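Local coordinates for vacuolar protein-sorting-associated protein 25 (Homo sapiens, PDB 3HTU) that contributes, through its C-terminal winged-helix domain, to the ESCRT-II complex, which sorts endosomal cargo into multivesicular bodies and is probably involved in recruiting ESCRT-III, at residues E62-E66 / G75-F79. Residues are numbered along the deposited sequence; the frame is centred on the assembly and turned at random.
Sequences EHKAE and GVKFF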
ATOM      1  N   GLU A  62      -5.446  -3.705 -16.030  1.00 25.92           N
ATOM      2  CA  GLU A  62      -6.852  -4.132 -16.039  1.00 26.27           C
ATOM      3  C   GLU A  62      -7.790  -3.050 -15.499  1.00 25.42           C
ATOM      4  O   GLU A  62      -8.969  -3.322 -15.275  1.00 25.41           O
ATOM      5  CB  GLU A  62      -7.038  -5.382 -15.170  1.00 26.99           C
ATOM      6  CG  GLU A  62      -6.280  -6.610 -15.602  1.00 30.60           C
ATOM      7  CD  GLU A  62      -6.255  -7.662 -14.516  1.00 34.88           C
ATOM      8  OE1 GLU A  62      -5.481  -8.636 -14.644  1.00 38.24           O
ATOM      9  OE2 GLU A  62      -7.005  -7.512 -13.524  1.00 36.57           O
ATOM     10  N   HIS A  63      -7.264  -1.837 -15.287  1.00 24.79           N
ATOM     11  CA  HIS A  63      -8.039  -0.655 -14.831  1.00 24.30           C
ATOM     12  C   HIS A  63      -8.518  -0.759 -13.381  1.00 23.32           C
ATOM     13  O   HIS A  63      -9.346   0.035 -12.924  1.00 21.45           O
ATOM     14  CB  HIS A  63      -9.224  -0.321 -15.773  1.00 25.00           C
ATOM     15  CG  HIS A  63      -8.931  -0.577 -17.217  1.00 27.63           C
ATOM     16  ND1 HIS A  63      -8.150   0.265 -17.981  1.00 29.37           N
ATOM     17  CD2 HIS A  63      -9.289  -1.602 -18.029  1.00 30.11           C
ATOM     18  CE1 HIS A  63      -8.049  -0.225 -19.204  1.00 31.33           C
ATOM     19  NE2 HIS A  63      -8.730  -1.358 -19.260  1.00 31.00           N
ATOM     20  N   LYS A  64      -7.973  -1.733 -12.659  1.00 23.03           N
ATOM     21  CA  LYS A  64      -8.348  -1.974 -11.269  1.00 22.03           C
ATOM     22  C   LYS A  64      -7.579  -1.122 -10.272  1.00 20.65           C
ATOM     23  O   LYS A  64      -7.873  -1.136  -9.082  1.00 20.97           O
ATOM     24  CB  LYS A  64      -8.170  -3.457 -10.925  1.00 22.64           C
ATOM     25  CG  LYS A  64      -9.072  -4.374 -11.755  1.00 24.72           C
ATOM     26  CD  LYS A  64      -9.081  -5.788 -11.200  1.00 27.39           C
ATOM     27  CE  LYS A  64      -9.896  -6.697 -12.091  1.00 28.31           C
ATOM     28  NZ  LYS A  64     -10.203  -8.012 -11.453  1.00 30.74           N
ATOM     29  N   ALA A  65      -6.622  -0.356 -10.762  1.00 19.99           N
ATOM     30  CA  ALA A  65      -5.706   0.399  -9.906  1.00 19.75           C
ATOM     31  C   ALA A  65      -5.046   1.498 -10.700  1.00 18.95           C
ATOM     32  O   ALA A  65      -4.853   1.366 -11.901  1.00 18.31           O
ATOM     33  CB  ALA A  65      -4.630  -0.530  -9.317  1.00 20.02           C
ATOM     34  N   GLU A  66      -4.735   2.600 -10.026  1.00 18.88           N
ATOM     35  CA  GLU A  66      -3.870   3.615 -10.593  1.00 18.01           C
ATOM     36  C   GLU A  66      -2.766   3.904  -9.575  1.00 18.10           C
ATOM     37  O   GLU A  66      -3.038   4.262  -8.430  1.00 17.24           O
ATOM     38  CB  GLU A  66      -4.634   4.895 -10.926  1.00 16.81           C
ATOM     39  CG  GLU A  66      -3.789   5.899 -11.695  1.00 17.40           C
ATOM     40  CD  GLU A  66      -4.558   7.162 -12.092  1.00 17.72           C
ATOM     41  OE1 GLU A  66      -5.793   7.086 -12.321  1.00 15.63           O
ATOM     42  OE2 GLU A  66      -3.921   8.237 -12.163  1.00 18.46           O
ATOM     43  N   GLY A  75       1.791   5.813  -3.615  1.00 23.31           N
ATOM     44  CA  GLY A  75       0.780   4.837  -3.278  1.00 21.97           C
ATOM     45  C   GLY A  75      -0.060   4.436  -4.456  1.00 20.44           C
ATOM     46  O   GLY A  75       0.388   4.509  -5.596  1.00 20.91           O
ATOM     47  N   VAL A  76      -1.282   4.004  -4.170  1.00 19.29           N
ATOM     48  CA  VAL A  76      -2.104   3.370  -5.169  1.00 18.47           C
ATOM     49  C   VAL A  76      -3.582   3.634  -4.843  1.00 18.65           C
ATOM     50  O   VAL A  76      -3.979   3.683  -3.667  1.00 17.88           O
ATOM     51  CB  VAL A  76      -1.732   1.861  -5.332  1.00 17.69           C
ATOM     52  CG1 VAL A  76      -1.937   1.089  -4.031  1.00 17.32           C
ATOM     53  CG2 VAL A  76      -2.504   1.196  -6.469  1.00 17.63           C
ATOM     54  N   LYS A  77      -4.378   3.876  -5.888  1.00 18.05           N
ATOM     55  CA  LYS A  77      -5.838   3.900  -5.722  1.00 17.36           C
ATOM     56  C   LYS A  77      -6.432   2.711  -6.430  1.00 18.07           C
ATOM     57  O   LYS A  77      -6.084   2.422  -7.565  1.00 18.38           O
ATOM     58  CB  LYS A  77      -6.442   5.204  -6.254  1.00 17.31           C
ATOM     59  CG  LYS A  77      -7.982   5.319  -6.114  1.00 16.78           C
ATOM     60  CD  LYS A  77      -8.420   6.768  -6.369  1.00 18.46           C
ATOM     61  CE  LYS A  77      -9.947   6.953  -6.359  1.00 18.74           C
ATOM     62  NZ  LYS A  77     -10.309   8.379  -6.686  1.00 21.07           N
ATOM     63  N   PHE A  78      -7.349   2.026  -5.759  1.00 19.06           N
ATOM     64  CA  PHE A  78      -8.056   0.889  -6.346  1.00 19.28           C
ATOM     65  C   PHE A  78      -9.440   1.305  -6.807  1.00 18.60           C
ATOM     66  O   PHE A  78     -10.061   2.184  -6.224  1.00 17.26           O
ATOM     67  CB  PHE A  78      -8.160  -0.261  -5.354  1.00 18.90           C
ATOM     68  CG  PHE A  78      -6.823  -0.821  -4.935  1.00 21.77           C
ATOM     69  CD1 PHE A  78      -6.178  -0.335  -3.791  1.00 21.79           C
ATOM     70  CD2 PHE A  78      -6.203  -1.815  -5.691  1.00 19.98           C
ATOM     71  CE1 PHE A  78      -4.934  -0.846  -3.409  1.00 20.81           C
ATOM     72  CE2 PHE A  78      -4.954  -2.328  -5.317  1.00 21.76           C
ATOM     73  CZ  PHE A  78      -4.329  -1.843  -4.182  1.00 22.06           C
ATOM     74  N   PHE A  79      -9.885   0.671  -7.876  1.00 19.66           N
ATOM     75  CA  PHE A  79     -11.173   0.966  -8.512  1.00 21.14           C
ATOM     76  C   PHE A  79     -11.970  -0.324  -8.588  1.00 22.18           C
ATOM     77  O   PHE A  79     -13.168  -0.352  -8.760  1.00 24.07           O
ATOM     78  CB  PHE A  79     -10.955   1.558  -9.915  1.00 20.04           C
ATOM     79  CG  PHE A  79     -10.107   2.785  -9.909  1.00 19.13           C
ATOM     80  CD1 PHE A  79      -8.743   2.699 -10.214  1.00 19.96           C
ATOM     81  CD2 PHE A  79     -10.644   4.023  -9.567  1.00 15.49           C
ATOM     82  CE1 PHE A  79      -7.928   3.834 -10.205  1.00 15.43           C
ATOM     83  CE2 PHE A  79      -9.829   5.163  -9.544  1.00 15.87           C
ATOM     84  CZ  PHE A  79      -8.456   5.053  -9.855  1.00 16.48           C
ATOM     85  OXT PHE A  79     -11.436  -1.412  -8.454  1.00 24.73           O
TER
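The ring of Phe-79 turns its edge to the backbone of Ala-65 and Glu-66: CE1 comes within 3.4 Å of Glu-66 N and 3.5 Å of Glu-66 CB, the latter in the ring plane, as is Ala-65 N. With CG of Phe-79 swung away from its own carbonyl carbon (chi1 -57°), the ring is laid along the neighbouring strand, and the Glu-66 carboxylate plane is inclined 31° to it. On the other side of the sheet, Val-76 CG2 lies over one face of the Phe-78 ring, offset toward the rim, and Ala-65 CB touches CG2 of Val-76 at 4.0 Å; helices 7-19, 30-35 and 49-61 pack around this apolar group. Glu-66 and Lys-77 exchange two backbone hydrogen bonds, and Phe-79 N donates a third to Lys-64 O, 3.0 Å away, from well above the carbonyl plane (57° out of it). An alanine in place of Phe-79 would lose the ring and is likely to uncover the backbone of Ala-65 and Glu-66. The hairpin is thus chemically two-sided: Ala-65, Val-76 and Phe-78 serve the core, while another protein receives Glu-66 OE2 on a polar side chain, OE1 on its backbone, and Lys-77 NZ in a salt bridge to an acidic side chain.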